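Local coordinates for protein valine-pyruvate aminotransferase (Salmonella typhimurium, PDB 3G7Q) that is a pyridoxal 5'-phosphate-dependent aminotransferase that probably transfers the amino group of L-valine to pyruvate, yielding L-alanine and 3-methyl-2-oxobutanoate, at residues C331-P336 and L342-K347; Q316-I321 and M388-V393; P156-L161 and K379-T384. All coordinates share one frame; numbering follows the deposited sequence. Where two conformers were deposited one is given.

Interaction 1: C331-P336 and L342-K347; sequences CLIHKP and LWLWFK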
loop_
_atom_site.group_PDB
_atom_site.type_symbol
_atom_site.label_atom_id
_atom_site.label_comp_id
_atom_site.label_asym_id
_atom_site.label_seq_id
_atom_site.Cartn_x
_atom_site.Cartn_y
_atom_site.Cartn_z
ATOM N N CYS A 331 -2.976 -40.080 2.320
ATOM C CA CYS A 331 -2.669 -38.722 1.850
ATOM C C CYS A 331 -2.439 -38.644 0.350
ATOM O O CYS A 331 -1.467 -39.209 -0.164
ATOM C CB CYS A 331 -1.428 -38.205 2.585
ATOM S SG CYS A 331 -1.014 -36.447 2.230
ATOM N N LEU A 332 -3.352 -37.977 -0.352
ATOM C CA LEU A 332 -3.193 -37.677 -1.769
ATOM C C LEU A 332 -2.612 -36.252 -1.839
ATOM O O LEU A 332 -3.021 -35.367 -1.090
ATOM C CB LEU A 332 -4.495 -37.786 -2.531
ATOM C CG LEU A 332 -5.118 -39.189 -2.551
ATOM C CD1 LEU A 332 -6.488 -39.209 -3.216
ATOM C CD2 LEU A 332 -4.184 -40.181 -3.255
ATOM N N ILE A 333 -1.675 -36.053 -2.747
ATOM C CA ILE A 333 -0.951 -34.793 -2.867
ATOM C C ILE A 333 -1.281 -34.181 -4.210
ATOM O O ILE A 333 -1.132 -34.828 -5.243
ATOM C CB ILE A 333 0.560 -35.054 -2.763
ATOM C CG1 ILE A 333 0.920 -35.724 -1.415
ATOM C CG2 ILE A 333 1.355 -33.735 -2.914
ATOM C CD1 ILE A 333 2.417 -36.197 -1.320
ATOM N N HIS A 334 -1.731 -32.930 -4.240
ATOM C CA HIS A 334 -2.001 -32.326 -5.549
ATOM C C HIS A 334 -0.680 -32.299 -6.309
ATOM O O HIS A 334 0.372 -31.999 -5.733
ATOM C CB HIS A 334 -2.546 -30.906 -5.452
ATOM C CG HIS A 334 -3.122 -30.405 -6.741
ATOM N ND1 HIS A 334 -2.333 -30.004 -7.799
ATOM C CD2 HIS A 334 -4.409 -30.282 -7.159
ATOM C CE1 HIS A 334 -3.113 -29.634 -8.809
ATOM N NE2 HIS A 334 -4.374 -29.809 -8.458
ATOM N N LYS A 335 -0.710 -32.650 -7.587
ATOM C CA LYS A 335 0.520 -32.581 -8.401
ATOM C C LYS A 335 1.168 -31.204 -8.242
ATOM O O LYS A 335 0.540 -30.196 -8.441
ATOM C CB LYS A 335 0.208 -32.868 -9.862
ATOM C CG LYS A 335 1.487 -32.912 -10.681
ATOM C CD LYS A 335 1.168 -33.181 -12.122
ATOM C CE LYS A 335 2.483 -33.432 -12.865
ATOM N NZ LYS A 335 2.190 -33.764 -14.278
ATOM N N PRO A 336 2.428 -31.159 -7.799
ATOM C CA PRO A 336 3.055 -29.873 -7.541
ATOM C C PRO A 336 3.608 -29.278 -8.834
ATOM O O PRO A 336 4.748 -29.526 -9.203
ATOM C CB PRO A 336 4.171 -30.242 -6.544
ATOM C CG PRO A 336 4.523 -31.523 -6.856
ATOM C CD PRO A 336 3.306 -32.271 -7.401
ATOM N N LEU A 342 2.354 -27.448 -0.839
ATOM C CA LEU A 342 1.793 -28.748 -1.108
ATOM C C LEU A 342 0.359 -28.733 -0.544
ATOM O O LEU A 342 0.089 -28.245 0.572
ATOM C CB LEU A 342 2.614 -29.891 -0.529
ATOM C CG LEU A 342 3.955 -30.150 -1.202
ATOM C CD1 LEU A 342 4.743 -31.226 -0.399
ATOM C CD2 LEU A 342 3.780 -30.571 -2.668
ATOM N N TRP A 343 -0.549 -29.239 -1.352
ATOM C CA TRP A 343 -1.968 -29.351 -0.992
ATOM C C TRP A 343 -2.230 -30.818 -0.748
ATOM O O TRP A 343 -2.128 -31.666 -1.678
ATOM C CB TRP A 343 -2.810 -28.801 -2.116
ATOM C CG TRP A 343 -4.299 -28.840 -1.977
ATOM C CD1 TRP A 343 -5.161 -29.663 -2.615
ATOM C CD2 TRP A 343 -5.107 -27.916 -1.228
ATOM N NE1 TRP A 343 -6.441 -29.341 -2.293
ATOM C CE2 TRP A 343 -6.443 -28.271 -1.447
ATOM C CE3 TRP A 343 -4.821 -26.844 -0.377
ATOM C CZ2 TRP A 343 -7.512 -27.587 -0.859
ATOM C CZ3 TRP A 343 -5.878 -26.146 0.197
ATOM C CH2 TRP A 343 -7.204 -26.527 -0.048
ATOM N N LEU A 344 -2.590 -31.104 0.505
ATOM C CA LEU A 344 -2.782 -32.465 0.978
ATOM C C LEU A 344 -4.257 -32.777 1.118
ATOM O O LEU A 344 -4.976 -32.050 1.804
ATOM C CB LEU A 344 -2.104 -32.654 2.330
ATOM C CG LEU A 344 -0.630 -32.174 2.408
ATOM C CD1 LEU A 344 -0.052 -32.390 3.824
ATOM C CD2 LEU A 344 0.236 -32.799 1.310
ATOM N N TRP A 345 -4.686 -33.862 0.474
ATOM C CA TRP A 345 -6.050 -34.354 0.540
ATOM C C TRP A 345 -6.043 -35.691 1.284
ATOM O O TRP A 345 -5.579 -36.686 0.746
ATOM C CB TRP A 345 -6.642 -34.485 -0.856
ATOM C CG TRP A 345 -7.993 -35.131 -0.935
ATOM C CD1 TRP A 345 -8.963 -35.168 0.040
ATOM C CD2 TRP A 345 -8.570 -35.751 -2.097
ATOM N NE1 TRP A 345 -10.074 -35.843 -0.431
ATOM C CE2 TRP A 345 -9.859 -36.204 -1.737
ATOM C CE3 TRP A 345 -8.116 -35.979 -3.396
ATOM C CZ2 TRP A 345 -10.692 -36.874 -2.632
ATOM C CZ3 TRP A 345 -8.956 -36.677 -4.289
ATOM C CH2 TRP A 345 -10.217 -37.122 -3.883
ATOM N N PHE A 346 -6.552 -35.679 2.514
ATOM C CA PHE A 346 -6.617 -36.851 3.384
ATOM C C PHE A 346 -7.908 -37.529 3.002
ATOM O O PHE A 346 -8.956 -37.355 3.626
ATOM C CB PHE A 346 -6.541 -36.424 4.853
ATOM C CG PHE A 346 -5.340 -35.561 5.150
ATOM C CD1 PHE A 346 -4.050 -36.055 4.979
ATOM C CD2 PHE A 346 -5.489 -34.240 5.569
ATOM C CE1 PHE A 346 -2.958 -35.268 5.247
ATOM C CE2 PHE A 346 -4.385 -33.457 5.840
ATOM C CZ PHE A 346 -3.125 -33.959 5.673
ATOM N N LYS A 347 -7.849 -38.301 1.918
ATOM C CA LYS A 347 -9.098 -38.781 1.291
ATOM C C LYS A 347 -9.956 -39.595 2.251
ATOM O O LYS A 347 -9.474 -40.501 2.895
ATOM C CB LYS A 347 -8.837 -39.547 -0.020
ATOM C CG LYS A 347 -10.122 -39.996 -0.751
ATOM C CD LYS A 347 -9.882 -40.450 -2.212
ATOM C CE LYS A 347 -11.221 -40.797 -2.908
ATOM N NZ LYS A 347 -11.871 -41.962 -2.257
HETATM O O HOH W 1 0.441 -29.918 -3.955
#
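Leu332 and Trp345 form the tight end of an antiparallel beta hairpin, strands 332-334 and 341-345, in the six-stranded sheet of this class I aminotransferase. They are a hydrogen-bonded pair: Leu332 N donates to Trp345 O (2.8 Å), and Trp345 N returns a nearly straight bond to Leu332 O (2.7 Å). Their side chains run side by side on one face of the sheet, where Leu332 CD1 reaches Trp345 CE3 (3.6 Å) in an off-centre CH-pi contact with the six-membered ring. Lys347 CB lies over the rim of the same indole and Lys347 CD touches Leu332 CD1; the lysine chain bends at chi4 (-64°) and its end leads away from 331-336. Trp345 NE1 is hydrogen-bonded to Gln386 OE1. The other face carries Ile333 and Leu344, a non-hydrogen-bonded pair. Beside them Cys331, its sulfur anti to N (chi1 -174°), sets SG against Leu344 CB and, obliquely, against Phe346 CE1 (3.8 Å).

Past the direct bond from His334 N to Trp343 O the strands spread. Pro336 keeps touch through CB with Leu342 CD2 (3.9 Å), exposed Lys335 makes no contact with 342-347, and His334 ND1 donates a hydrogen bond to Lys335 O in its imidazole plane. Here a water stands in for the return bond of the pair, donating to His334 O (2.7 Å) and accepting from Trp343 N (2.9 Å).

Interaction 2: Q316-I321 and M388-V393; sequences QQTIAI and MRMNYV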
loop_
_atom_site.group_PDB
_atom_site.type_symbol
_atom_site.label_atom_id
_atom_site.label_comp_id
_atom_site.label_asym_id
_atom_site.label_seq_id
_atom_site.Cartn_x
_atom_site.Cartn_y
_atom_site.Cartn_z
ATOM N N GLN A 316 10.510 -31.992 -4.372
ATOM C CA GLN A 316 10.708 -33.430 -4.516
ATOM C C GLN A 316 11.157 -34.062 -3.203
ATOM O O GLN A 316 10.710 -35.159 -2.818
ATOM C CB GLN A 316 11.722 -33.704 -5.631
ATOM C CG GLN A 316 11.169 -33.419 -7.014
ATOM C CD GLN A 316 12.064 -34.023 -8.106
ATOM O OE1 GLN A 316 13.272 -33.801 -8.117
ATOM N NE2 GLN A 316 11.467 -34.780 -9.003
ATOM N N GLN A 317 12.063 -33.389 -2.512
ATOM C CA GLN A 317 12.541 -33.877 -1.223
ATOM C C GLN A 317 11.414 -33.944 -0.200
ATOM O O GLN A 317 11.282 -34.926 0.543
ATOM C CB GLN A 317 13.659 -32.964 -0.724
ATOM C CG GLN A 317 14.964 -33.166 -1.481
ATOM C CD GLN A 317 15.987 -32.065 -1.290
ATOM O OE1 GLN A 317 17.100 -32.137 -1.838
ATOM N NE2 GLN A 317 15.616 -31.027 -0.559
ATOM N N THR A 318 10.573 -32.918 -0.182
ATOM C CA THR A 318 9.454 -32.876 0.769
ATOM C C THR A 318 8.424 -33.975 0.506
ATOM O O THR A 318 7.913 -34.621 1.446
ATOM C CB THR A 318 8.798 -31.482 0.733
ATOM O OG1 THR A 318 9.794 -30.491 1.060
ATOM C CG2 THR A 318 7.604 -31.410 1.701
ATOM N N ILE A 319 8.118 -34.234 -0.761
ATOM C CA ILE A 319 7.207 -35.321 -1.080
ATOM C C ILE A 319 7.782 -36.642 -0.601
ATOM O O ILE A 319 7.061 -37.490 -0.081
ATOM C CB ILE A 319 6.882 -35.360 -2.586
ATOM C CG1 ILE A 319 5.989 -34.163 -2.934
ATOM C CG2 ILE A 319 6.163 -36.681 -2.960
ATOM C CD1 ILE A 319 5.708 -33.974 -4.437
ATOM N N ALA A 320 9.078 -36.832 -0.799
ATOM C CA ALA A 320 9.721 -38.077 -0.375
ATOM C C ALA A 320 9.602 -38.252 1.153
ATOM O O ALA A 320 9.383 -39.367 1.611
ATOM C CB ALA A 320 11.176 -38.128 -0.807
ATOM N N ILE A 321 9.738 -37.155 1.906
ATOM C CA ILE A 321 9.589 -37.184 3.375
ATOM C C ILE A 321 8.168 -37.604 3.696
ATOM O O ILE A 321 7.949 -38.538 4.468
ATOM C CB ILE A 321 9.928 -35.828 4.035
ATOM C CG1 ILE A 321 11.421 -35.497 3.910
ATOM C CG2 ILE A 321 9.549 -35.826 5.536
ATOM C CD1 ILE A 321 11.773 -34.039 4.327
HETATM N N MSE A 388 -5.652 -29.785 3.431
HETATM C CA MSE A 388 -4.862 -28.790 4.129
HETATM C C MSE A 388 -3.758 -28.290 3.232
HETATM O O MSE A 388 -3.275 -29.011 2.365
HETATM C CB MSE A 388 -4.212 -29.353 5.394
HETATM C CG MSE A 388 -5.218 -29.849 6.425
HETATM SE SE MSE A 388 -4.424 -30.011 8.210
HETATM C CE MSE A 388 -4.658 -28.170 8.328
ATOM N N ARG A 389 -3.342 -27.047 3.449
ATOM C CA ARG A 389 -2.198 -26.508 2.728
ATOM C C ARG A 389 -0.978 -26.434 3.648
ATOM O O ARG A 389 -1.085 -25.995 4.801
ATOM C CB ARG A 389 -2.479 -25.092 2.252
ATOM C CG ARG A 389 -1.425 -24.536 1.296
ATOM C CD ARG A 389 -1.578 -23.002 1.105
ATOM N NE ARG A 389 -1.039 -22.225 2.230
ATOM C CZ ARG A 389 -1.142 -20.895 2.349
ATOM N NH1 ARG A 389 -1.763 -20.176 1.420
ATOM N NH2 ARG A 389 -0.632 -20.277 3.409
HETATM N N MSE A 390 0.174 -26.819 3.124
HETATM C CA MSE A 390 1.451 -26.624 3.800
HETATM C C MSE A 390 2.429 -25.926 2.857
HETATM O O MSE A 390 2.276 -25.976 1.625
HETATM C CB MSE A 390 2.054 -27.942 4.276
HETATM C CG MSE A 390 2.323 -28.948 3.201
HETATM SE SE MSE A 390 3.464 -30.402 3.965
HETATM C CE MSE A 390 5.157 -29.545 3.901
ATOM N N ASN A 391 3.447 -25.302 3.448
ATOM C CA ASN A 391 4.531 -24.620 2.729
ATOM C C ASN A 391 5.721 -25.568 2.784
ATOM O O ASN A 391 6.080 -26.012 3.876
ATOM C CB ASN A 391 4.820 -23.279 3.403
ATOM C CG ASN A 391 5.875 -22.470 2.684
ATOM O OD1 ASN A 391 6.895 -23.010 2.258
ATOM N ND2 ASN A 391 5.649 -21.141 2.587
ATOM N N TYR A 392 6.292 -25.935 1.632
ATOM C CA TYR A 392 7.419 -26.921 1.609
ATOM C C TYR A 392 8.823 -26.306 1.701
ATOM O O TYR A 392 9.825 -27.030 1.601
ATOM C CB TYR A 392 7.322 -27.833 0.372
ATOM C CG TYR A 392 7.506 -27.168 -0.979
ATOM C CD1 TYR A 392 8.782 -26.880 -1.466
ATOM C CD2 TYR A 392 6.417 -26.870 -1.779
ATOM C CE1 TYR A 392 8.965 -26.265 -2.684
ATOM C CE2 TYR A 392 6.590 -26.303 -3.027
ATOM C CZ TYR A 392 7.863 -25.980 -3.464
ATOM O OH TYR A 392 8.037 -25.380 -4.693
ATOM N N VAL A 393 8.891 -25.008 1.906
ATOM C CA VAL A 393 10.158 -24.264 2.001
ATOM C C VAL A 393 10.975 -24.408 3.294
ATOM O O VAL A 393 12.205 -24.369 3.226
ATOM C CB VAL A 393 9.897 -22.738 1.808
ATOM C CG1 VAL A 393 11.065 -21.908 2.299
ATOM C CG2 VAL A 393 9.553 -22.450 0.387
#
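Neither face nor edge of the Tyr392 phenol ring meets the helix segment 316-321: the contact is made by Tyr392 CB, 3.7 Å from Thr318 OG1 and 3.8 Å from Thr318 CG2. With CG lodged between the backbone N and the carbonyl carbon (chi1 66°), the ring swings away from residues 316-321; the Tyr392 side chain touches Phe231, and its hydroxyl is hydrogen-bonded to Ala339 O. The neighbouring flat group, the amide of Asn391, faces elsewhere too. Its OD1 takes the Val393 N-H in the carbonyl plane (2.8 Å), an Asx turn at the point where strand 387-391 ends, and its ND2 donates to Gly38 O and Asn40 O.

Thr318 carries the whole helix side of this small, buried contact, crossing Tyr392 at about a right angle. Its methyl CG2 also meets, tip to tip, the terminal CE of Met390 (3.8 Å), a residue deposited as selenomethionine whose chain bends at chi3 (-79°). Leu342 of the adjacent strand and Ile399 of helix 396-416 touch both Thr318 and Met390, so the threonine sits where helix 299-325 packs on the sheet beside the C-terminal helix.

Thr318 OG1 is hydrogen-bonded to Arg314 O, one turn back in its own helix, and its approach to Tyr392 O (3.5 Å) is not a hydrogen bond. The threonine thus satisfies its hydroxyl within the helix and turns its methyl to the strand, which implies that van der Waals packing holds these two segments to each other.

Interaction 3: P156-L161 and K379-T384; sequences PNIELL and KPWPHT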
loop_
_atom_site.group_PDB
_atom_site.type_symbol
_atom_site.label_atom_id
_atom_site.label_comp_id
_atom_site.label_asym_id
_atom_site.label_seq_id
_atom_site.Cartn_x
_atom_site.Cartn_y
_atom_site.Cartn_z
ATOM N N PRO A 156 -14.320 -27.924 -8.863
ATOM C CA PRO A 156 -13.542 -28.517 -9.924
ATOM C C PRO A 156 -13.769 -30.035 -10.078
ATOM O O PRO A 156 -14.263 -30.705 -9.151
ATOM C CB PRO A 156 -12.115 -28.277 -9.428
ATOM C CG PRO A 156 -12.226 -28.472 -7.967
ATOM C CD PRO A 156 -13.536 -27.787 -7.626
ATOM N N ASN A 157 -13.431 -30.568 -11.246
ATOM C CA ASN A 157 -13.362 -32.015 -11.408
ATOM C C ASN A 157 -12.023 -32.449 -10.822
ATOM O O ASN A 157 -11.100 -31.635 -10.719
ATOM C CB ASN A 157 -13.410 -32.424 -12.874
ATOM C CG ASN A 157 -14.787 -32.268 -13.490
ATOM O OD1 ASN A 157 -15.797 -32.345 -12.805
ATOM N ND2 ASN A 157 -14.821 -32.089 -14.803
ATOM N N ILE A 158 -11.900 -33.723 -10.465
ATOM C CA ILE A 158 -10.659 -34.273 -9.909
ATOM C C ILE A 158 -10.156 -35.399 -10.801
ATOM O O ILE A 158 -10.902 -36.298 -11.139
ATOM C CB ILE A 158 -10.889 -34.819 -8.518
ATOM C CG1 ILE A 158 -11.251 -33.670 -7.565
ATOM C CG2 ILE A 158 -9.651 -35.600 -8.009
ATOM C CD1 ILE A 158 -11.695 -34.136 -6.169
ATOM N N GLU A 159 -8.895 -35.323 -11.198
ATOM C CA GLU A 159 -8.232 -36.374 -11.970
ATOM C C GLU A 159 -7.230 -37.048 -11.036
ATOM O O GLU A 159 -6.342 -36.368 -10.522
ATOM C CB GLU A 159 -7.466 -35.760 -13.122
ATOM C CG GLU A 159 -6.618 -36.762 -13.919
ATOM C CD GLU A 159 -5.768 -36.129 -15.011
ATOM O OE1 GLU A 159 -5.422 -34.919 -14.949
ATOM O OE2 GLU A 159 -5.378 -36.898 -15.917
ATOM N N LEU A 160 -7.382 -38.344 -10.774
ATOM C CA LEU A 160 -6.385 -39.064 -9.939
ATOM C C LEU A 160 -5.167 -39.350 -10.801
ATOM O O LEU A 160 -5.310 -39.681 -11.982
ATOM C CB LEU A 160 -6.970 -40.336 -9.353
ATOM C CG LEU A 160 -8.168 -40.135 -8.409
ATOM C CD1 LEU A 160 -8.792 -41.479 -7.994
ATOM C CD2 LEU A 160 -7.749 -39.299 -7.180
ATOM N N LEU A 161 -3.985 -39.191 -10.219
ATOM C CA LEU A 161 -2.731 -39.378 -10.916
ATOM C C LEU A 161 -1.832 -40.399 -10.186
ATOM O O LEU A 161 -2.089 -40.760 -9.036
ATOM C CB LEU A 161 -2.013 -38.048 -11.030
ATOM C CG LEU A 161 -2.719 -36.994 -11.881
ATOM C CD1 LEU A 161 -1.994 -35.652 -11.679
ATOM C CD2 LEU A 161 -2.789 -37.443 -13.365
ATOM N N LYS A 379 -22.718 -25.230 -3.922
ATOM C CA LYS A 379 -23.177 -26.289 -3.044
ATOM C C LYS A 379 -22.067 -26.708 -2.088
ATOM O O LYS A 379 -20.893 -26.673 -2.443
ATOM C CB LYS A 379 -23.624 -27.501 -3.866
ATOM C CG LYS A 379 -24.869 -27.249 -4.697
ATOM N N PRO A 380 -22.427 -27.094 -0.858
ATOM C CA PRO A 380 -21.391 -27.560 0.066
ATOM C C PRO A 380 -20.730 -28.810 -0.485
ATOM O O PRO A 380 -21.369 -29.549 -1.238
ATOM C CB PRO A 380 -22.195 -27.886 1.338
ATOM C CG PRO A 380 -23.392 -27.084 1.241
ATOM C CD PRO A 380 -23.745 -27.085 -0.209
ATOM N N TRP A 381 -19.494 -29.078 -0.083
ATOM C CA TRP A 381 -18.723 -30.194 -0.610
ATOM C C TRP A 381 -17.830 -30.746 0.490
ATOM O O TRP A 381 -16.935 -30.036 0.952
ATOM C CB TRP A 381 -17.887 -29.682 -1.775
ATOM C CG TRP A 381 -17.206 -30.698 -2.602
ATOM C CD1 TRP A 381 -17.613 -31.964 -2.846
ATOM C CD2 TRP A 381 -16.048 -30.478 -3.418
ATOM N NE1 TRP A 381 -16.745 -32.574 -3.721
ATOM C CE2 TRP A 381 -15.793 -31.676 -4.109
ATOM C CE3 TRP A 381 -15.187 -29.383 -3.608
ATOM C CZ2 TRP A 381 -14.700 -31.831 -4.981
ATOM C CZ3 TRP A 381 -14.099 -29.523 -4.486
ATOM C CH2 TRP A 381 -13.878 -30.738 -5.165
ATOM N N PRO A 382 -18.111 -31.975 0.970
ATOM C CA PRO A 382 -17.311 -32.527 2.072
ATOM C C PRO A 382 -15.810 -32.521 1.808
ATOM O O PRO A 382 -14.992 -32.352 2.726
ATOM C CB PRO A 382 -17.858 -33.959 2.202
ATOM C CG PRO A 382 -19.288 -33.843 1.780
ATOM C CD PRO A 382 -19.217 -32.884 0.602
ATOM N N HIS A 383 -15.449 -32.711 0.554
ATOM C CA HIS A 383 -14.049 -32.619 0.140
ATOM C C HIS A 383 -13.287 -31.428 0.709
ATOM O O HIS A 383 -12.115 -31.559 1.077
ATOM C CB HIS A 383 -14.006 -32.533 -1.383
ATOM C CG HIS A 383 -12.622 -32.414 -1.952
ATOM N ND1 HIS A 383 -11.820 -33.511 -2.176
ATOM C CD2 HIS A 383 -11.936 -31.342 -2.423
ATOM C CE1 HIS A 383 -10.680 -33.109 -2.717
ATOM N NE2 HIS A 383 -10.724 -31.799 -2.879
ATOM N N THR A 384 -13.924 -30.266 0.807
ATOM C CA THR A 384 -13.238 -29.071 1.310
ATOM C C THR A 384 -12.771 -29.247 2.750
ATOM O O THR A 384 -11.852 -28.570 3.185
ATOM C CB THR A 384 -14.094 -27.801 1.201
ATOM O OG1 THR A 384 -15.177 -27.816 2.141
ATOM C CG2 THR A 384 -14.632 -27.647 -0.242
#
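Trp381 O accepts the Thr384 N-H at 3.0 Å, closing a four-residue 3-10 turn that brings the side chains of Trp381 and His383 together against the start of strand 157-161. His383 CB sits 3.3 Å above the Trp381 ring plane, over its centre, so the loop packs on itself. Two apolar groups meet this pair. Pro156 presents the CD and CG corner of its pyrrolidine obliquely to CZ3 and CH2 of the indole, with CD 3.6 Å from Trp381 CZ3. Ile158, two residues on, extends its long branch, CG1 lying anti to the carbonyl carbon (chi1 -66°). The tip of that branch, CD1, rests over one face of the His383 imidazole, 3.7 Å from its CE1, in a CH-pi contact 27° off the ring normal. The same methyl stands 4.0 Å from Trp381 CZ2 and so bridges both rings.

Outside partners surround the rings: His383 NE2 is hydrogen-bonded to Tyr168 OH, Trp345 meets the imidazole edge-to-face, and Arg155 makes a cation-pi contact with Trp381. The loop packs on Ile158 of strand 157-161, outermost in the six-stranded sheet within this chain, and on Pro156 just before it. Because the polar bonds stay within the loop or go to other residues, dispersion and CH-pi contacts join loop and strand directly in a partly buried patch.

In the fold
From the N-terminal side, residues 156-161 come first, at one edge of the six-stranded sheet; interaction 3 closes a long loop when 379-384 returns to them. Helix 299-325 supplies 316-321, and its loop closes last, at 388-393. Interactions 2 and 3 therefore cross along the chain, while the short hairpin of interaction 1 falls within the spans of both. Through its strand 341-345 the hairpin is hydrogen-bonded to strand 387-391, Leu342 N to Met390 O and Leu344 O to Met388 N, and Trp345 packs against Ile158. Together the contacts tie the edge strand, the central hairpin, the loop 379-384 and helix 299-325 to one sheet.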